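Local coordinates for conserved protein (Mycobacterium tuberculosis, PDB 1RFE) that is of unknown function but probably binds the deazaflavin coenzyme F420 and may act as an oxidoreductase on CH-CH groups, at residues G25-T39 / Q59-L73. Numbering follows the deposited sequence. Where two conformers were deposited one is given.
Sequences GTLATIGPDGQPHLT and QKAVNLRRDPRVSFL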
loop_
_atom_site.group_PDB
_atom_site.type_symbol
_atom_site.label_atom_id
_atom_site.label_comp_id
_atom_site.label_asym_id
_atom_site.label_seq_id
_atom_site.Cartn_x
_atom_site.Cartn_y
_atom_site.Cartn_z
ATOM N N GLY A 25 -2.202 -0.276 4.317
ATOM C CA GLY A 25 -0.978 -1.017 4.454
ATOM C C GLY A 25 0.011 -0.293 5.350
ATOM O O GLY A 25 -0.248 0.780 5.809
ATOM N N THR A 26 1.139 -0.945 5.581
ATOM C CA THR A 26 2.283 -0.413 6.296
ATOM C C THR A 26 3.450 -0.138 5.361
ATOM O O THR A 26 3.944 -1.030 4.693
ATOM C CB THR A 26 2.734 -1.425 7.364
ATOM O OG1 THR A 26 1.652 -1.678 8.285
ATOM C CG2 THR A 26 3.841 -0.844 8.245
ATOM N N LEU A 27 3.887 1.134 5.345
ATOM C CA LEU A 27 5.015 1.556 4.583
ATOM C C LEU A 27 6.212 1.605 5.513
ATOM O O LEU A 27 6.082 2.014 6.646
ATOM C CB LEU A 27 4.758 2.956 4.007
ATOM C CG LEU A 27 5.927 3.636 3.275
ATOM C CD1 LEU A 27 6.135 3.015 1.926
ATOM C CD2 LEU A 27 5.669 5.093 3.185
ATOM N N ALA A 28 7.354 1.113 5.041
ATOM C CA ALA A 28 8.632 1.342 5.703
ATOM C C ALA A 28 9.535 2.141 4.764
ATOM O O ALA A 28 9.800 1.703 3.660
ATOM C CB ALA A 28 9.326 0.026 6.041
ATOM N N THR A 29 10.063 3.246 5.243
ATOM C CA THR A 29 11.206 3.915 4.596
ATOM C C THR A 29 12.429 3.821 5.511
ATOM O O THR A 29 12.368 3.335 6.672
ATOM C CB THR A 29 10.887 5.430 4.303
ATOM O OG1 THR A 29 10.554 6.115 5.528
ATOM C CG2 THR A 29 9.645 5.622 3.488
ATOM N N ILE A 30 13.557 4.278 5.020
ATOM C CA ILE A 30 14.786 4.088 5.740
ATOM C C ILE A 30 15.168 5.423 6.374
ATOM O O ILE A 30 15.345 6.380 5.681
ATOM C CB ILE A 30 15.885 3.610 4.795
ATOM C CG1 ILE A 30 15.475 2.279 4.225
ATOM C CG2 ILE A 30 17.271 3.498 5.555
ATOM C CD1 ILE A 30 16.459 1.700 3.271
ATOM N N GLY A 31 15.231 5.470 7.702
ATOM C CA GLY A 31 15.633 6.681 8.373
ATOM C C GLY A 31 17.070 7.030 8.086
ATOM O O GLY A 31 17.819 6.205 7.598
ATOM N N PRO A 32 17.469 8.250 8.432
ATOM C CA PRO A 32 18.841 8.705 8.166
ATOM C C PRO A 32 19.949 7.908 8.854
ATOM O O PRO A 32 21.088 7.937 8.375
ATOM C CB PRO A 32 18.858 10.180 8.660
ATOM C CG PRO A 32 17.684 10.389 9.432
ATOM C CD PRO A 32 16.665 9.297 9.077
ATOM N N ASP A 33 19.639 7.216 9.940
ATOM C CA ASP A 33 20.632 6.312 10.603
ATOM C C ASP A 33 20.389 4.833 10.294
ATOM O O ASP A 33 20.967 3.948 10.937
ATOM C CB ASP A 33 20.637 6.534 12.136
ATOM C CG ASP A 33 19.295 6.248 12.775
ATOM O OD1 ASP A 33 18.281 6.006 12.058
ATOM O OD2 ASP A 33 19.130 6.221 13.998
ATOM N N GLY A 34 19.570 4.577 9.268
ATOM C CA GLY A 34 19.257 3.246 8.863
ATOM C C GLY A 34 18.052 2.595 9.513
ATOM O O GLY A 34 17.644 1.503 9.090
ATOM N N GLN A 35 17.505 3.224 10.546
ATOM C CA GLN A 35 16.295 2.751 11.269
ATOM C C GLN A 35 15.066 2.690 10.405
ATOM O O GLN A 35 14.743 3.672 9.786
ATOM C CB GLN A 35 15.967 3.663 12.459
ATOM C CG GLN A 35 14.766 3.179 13.322
ATOM C CD GLN A 35 15.077 2.047 14.263
ATOM O OE1 GLN A 35 16.144 2.009 14.843
ATOM N NE2 GLN A 35 14.093 1.170 14.501
ATOM N N PRO A 36 14.356 1.560 10.363
ATOM C CA PRO A 36 13.127 1.514 9.593
ATOM C C PRO A 36 12.052 2.428 10.209
ATOM O O PRO A 36 11.832 2.397 11.407
ATOM C CB PRO A 36 12.707 0.060 9.634
ATOM C CG PRO A 36 13.734 -0.659 10.279
ATOM C CD PRO A 36 14.668 0.269 10.971
ATOM N N HIS A 37 11.463 3.271 9.377
ATOM C CA HIS A 37 10.474 4.240 9.817
ATOM C C HIS A 37 9.149 3.730 9.294
ATOM O O HIS A 37 8.973 3.637 8.080
ATOM C CB HIS A 37 10.767 5.635 9.254
ATOM C CG HIS A 37 11.800 6.404 10.030
ATOM N ND1 HIS A 37 12.394 7.556 9.539
ATOM C CD2 HIS A 37 12.329 6.198 11.267
ATOM C CE1 HIS A 37 13.231 8.031 10.450
ATOM N NE2 HIS A 37 13.233 7.209 11.491
ATOM N N LEU A 38 8.231 3.403 10.215
ATOM C CA LEU A 38 6.958 2.791 9.854
ATOM C C LEU A 38 5.753 3.709 9.967
ATOM O O LEU A 38 5.590 4.385 10.977
ATOM C CB LEU A 38 6.712 1.589 10.730
ATOM C CG LEU A 38 7.746 0.463 10.746
ATOM C CD1 LEU A 38 7.245 -0.732 11.617
ATOM C CD2 LEU A 38 8.194 0.042 9.290
ATOM N N THR A 39 4.871 3.690 8.955
ATOM C CA THR A 39 3.603 4.444 9.014
ATOM C C THR A 39 2.486 3.595 8.407
ATOM O O THR A 39 2.730 2.797 7.516
ATOM C CB THR A 39 3.701 5.788 8.256
ATOM O OG1 THR A 39 3.822 5.545 6.851
ATOM C CG2 THR A 39 4.971 6.584 8.619
ATOM N N GLN A 59 8.608 13.458 6.956
ATOM C CA GLN A 59 9.730 12.566 7.169
ATOM C C GLN A 59 9.889 11.524 6.046
ATOM O O GLN A 59 11.026 11.190 5.660
ATOM C CB GLN A 59 9.656 11.848 8.518
ATOM C CG GLN A 59 10.953 11.140 8.904
ATOM C CD GLN A 59 12.148 12.097 9.006
ATOM O OE1 GLN A 59 13.190 11.915 8.322
ATOM N NE2 GLN A 59 12.003 13.119 9.847
ATOM N N LYS A 60 8.778 11.002 5.551
ATOM C CA LYS A 60 8.846 9.932 4.602
ATOM C C LYS A 60 9.391 10.419 3.253
ATOM O O LYS A 60 10.228 9.728 2.636
ATOM C CB LYS A 60 7.565 9.033 4.596
ATOM C CG LYS A 60 6.277 9.444 3.868
ATOM C CD LYS A 60 5.001 9.081 4.704
ATOM C CE LYS A 60 4.612 10.177 5.808
ATOM N NZ LYS A 60 5.731 10.611 6.873
ATOM N N ALA A 61 9.009 11.636 2.861
ATOM C CA ALA A 61 9.511 12.242 1.629
ATOM C C ALA A 61 11.010 12.565 1.728
ATOM O O ALA A 61 11.738 12.366 0.778
ATOM C CB ALA A 61 8.742 13.475 1.301
ATOM N N VAL A 62 11.436 13.037 2.884
ATOM C CA VAL A 62 12.851 13.288 3.180
ATOM C C VAL A 62 13.671 11.994 3.204
ATOM O O VAL A 62 14.695 11.904 2.536
ATOM C CB VAL A 62 13.026 14.123 4.501
ATOM C CG1 VAL A 62 14.468 13.992 5.082
ATOM C CG2 VAL A 62 12.688 15.578 4.243
ATOM N N ASN A 63 13.152 10.947 3.839
ATOM C CA ASN A 63 13.825 9.646 3.789
ATOM C C ASN A 63 13.960 9.184 2.357
ATOM O O ASN A 63 15.001 8.656 1.908
ATOM C CB ASN A 63 13.076 8.560 4.568
ATOM C CG ASN A 63 13.061 8.766 6.062
ATOM O OD1 ASN A 63 12.251 8.096 6.753
ATOM N ND2 ASN A 63 13.889 9.702 6.602
ATOM N N LEU A 64 12.905 9.403 1.596
ATOM C CA LEU A 64 12.864 8.789 0.296
ATOM C C LEU A 64 13.750 9.445 -0.786
ATOM O O LEU A 64 14.118 8.802 -1.738
ATOM C CB LEU A 64 11.441 8.708 -0.209
ATOM C CG LEU A 64 10.624 7.584 0.416
ATOM C CD1 LEU A 64 9.164 7.707 -0.055
ATOM C CD2 LEU A 64 11.164 6.236 0.121
ATOM N N ARG A 65 14.036 10.712 -0.641
ATOM C CA ARG A 65 14.881 11.423 -1.594
ATOM C C ARG A 65 16.315 11.034 -1.317
ATOM O O ARG A 65 17.121 10.927 -2.253
ATOM C CB ARG A 65 14.714 12.949 -1.448
ATOM C CG ARG A 65 13.428 13.518 -2.114
ATOM C CD ARG A 65 13.270 15.044 -2.023
ATOM N NE ARG A 65 11.859 15.450 -2.108
ATOM C CZ ARG A 65 11.080 15.914 -1.096
ATOM N NH1 ARG A 65 11.526 16.078 0.147
ATOM N NH2 ARG A 65 9.801 16.222 -1.365
ATOM N N ARG A 66 16.613 10.822 -0.033
ATOM C CA ARG A 66 17.937 10.396 0.441
ATOM C C ARG A 66 18.192 8.933 0.086
ATOM O O ARG A 66 19.285 8.581 -0.291
ATOM C CB ARG A 66 18.055 10.623 1.966
ATOM C CG ARG A 66 19.465 10.349 2.532
ATOM C CD ARG A 66 19.674 10.567 4.029
ATOM N N ASP A 67 17.151 8.097 0.170
ATOM C CA ASP A 67 17.261 6.683 -0.119
ATOM C C ASP A 67 15.902 6.136 -0.637
ATOM O O ASP A 67 14.985 5.940 0.152
ATOM C CB ASP A 67 17.722 5.953 1.132
ATOM C CG ASP A 67 18.075 4.502 0.881
ATOM O OD1 ASP A 67 17.553 3.830 -0.077
ATOM O OD2 ASP A 67 18.860 3.918 1.670
ATOM N N PRO A 68 15.792 5.821 -1.928
ATOM C CA PRO A 68 14.487 5.506 -2.530
ATOM C C PRO A 68 13.909 4.162 -2.119
ATOM O O PRO A 68 12.824 3.864 -2.547
ATOM C CB PRO A 68 14.798 5.439 -4.041
ATOM C CG PRO A 68 16.187 5.940 -4.178
ATOM C CD PRO A 68 16.873 5.664 -2.907
ATOM N N ARG A 69 14.648 3.353 -1.371
ATOM C CA ARG A 69 14.242 1.997 -1.037
ATOM C C ARG A 69 13.049 2.028 -0.060
ATOM O O ARG A 69 13.034 2.787 0.907
ATOM C CB ARG A 69 15.431 1.209 -0.472
ATOM C CG ARG A 69 16.478 0.793 -1.573
ATOM C CD ARG A 69 17.645 0.044 -1.039
ATOM N NE ARG A 69 18.283 0.807 0.050
ATOM C CZ ARG A 69 19.095 0.297 0.965
ATOM N NH1 ARG A 69 19.405 -0.980 0.963
ATOM N NH2 ARG A 69 19.598 1.079 1.900
ATOM N N VAL A 70 12.027 1.257 -0.402
ATOM C CA VAL A 70 10.795 1.156 0.361
ATOM C C VAL A 70 10.344 -0.274 0.494
ATOM O O VAL A 70 10.668 -1.140 -0.360
ATOM C CB VAL A 70 9.575 1.871 -0.290
ATOM C CG1 VAL A 70 9.541 3.226 0.084
ATOM C CG2 VAL A 70 9.504 1.693 -1.829
ATOM N N SER A 71 9.588 -0.527 1.561
ATOM C CA SER A 71 8.800 -1.750 1.675
ATOM C C SER A 71 7.370 -1.399 1.996
ATOM O O SER A 71 7.093 -0.380 2.681
ATOM C CB SER A 71 9.338 -2.651 2.783
ATOM O OG SER A 71 10.683 -2.957 2.519
ATOM N N PHE A 72 6.443 -2.223 1.517
ATOM C CA PHE A 72 5.019 -1.945 1.780
ATOM C C PHE A 72 4.326 -3.263 1.975
ATOM O O PHE A 72 4.498 -4.166 1.166
ATOM C CB PHE A 72 4.425 -1.130 0.629
ATOM C CG PHE A 72 3.083 -0.517 0.920
ATOM C CD1 PHE A 72 2.982 0.648 1.637
ATOM C CD2 PHE A 72 1.918 -1.111 0.452
ATOM C CE1 PHE A 72 1.732 1.199 1.888
ATOM C CE2 PHE A 72 0.689 -0.560 0.683
ATOM C CZ PHE A 72 0.595 0.606 1.406
ATOM N N LEU A 73 3.522 -3.366 3.042
ATOM C CA LEU A 73 2.882 -4.616 3.430
ATOM C C LEU A 73 1.365 -4.445 3.622
ATOM O O LEU A 73 0.915 -3.554 4.326
ATOM C CB LEU A 73 3.513 -5.166 4.729
ATOM C CG LEU A 73 3.045 -6.576 5.223
ATOM C CD1 LEU A 73 4.096 -7.328 6.035
ATOM C CD2 LEU A 73 1.802 -6.496 6.119
HETATM O O HOH W 1 0.206 -3.996 7.395
HETATM O O HOH W 2 13.653 4.849 2.398
HETATM O O HOH W 3 17.075 7.694 3.984
#
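In the conformer described, the imidazole of H37 meets N63 at its edge: ND1 gives its hydrogen to N63 OD1 at 2.8 Å, with that oxygen lying 15° out of the ring plane, while G31 CA and Q35 O rest over one ring face. Ring and amide planes are inclined by 32°. At R69 the guanidinium takes I30 CD1 over one face, 3.5 Å from R69 NH2, and D67 along its edge, where NE and NH2 each hold one carboxylate oxygen on its syn lone pair. The phenyl ring of F72 receives L27 CB in its plane, 3.8 Å from F72 CD1, and F72 CZ comes to 3.8 Å from G25 CA, so the ring packs against the bare backbone of G25.

How one amide can tie a hairpin to a helix is well illustrated by N63. Its OD1 is gripped by the hydroxyl of T29, whose OG1 donates at 2.9 Å onto a lone pair in the carbonyl plane, and, in that conformer, also by H37. T29 achieves this with OG1 set between its backbone N and carbonyl carbon (chi1 58°), which swings CG2 onto L64 CD2, 3.7 Å away. A water accepts from I30 N and donates to the carbonyls of D67 and R69, linking the strands where their direct pairing has ended.

Beyond it, strand 25-30 runs antiparallel to strand 69-73. T26 pairs with L73 and A28 with S71 through two hydrogen bonds each, whereas L27 faces F72 in a non-hydrogen-bonded pair. Inward, F72 reaches I50 and I136, and L64 reaches V134. A beta hairpin with a type I turn at G31 to G34, edged by strand 69-73 and touched by helix 59-66 through N63 and L64, thus builds part of the antiparallel barrel typical of the FMN-binding split-barrel fold, consistent with the pyridoxamine 5'-phosphate oxidase family.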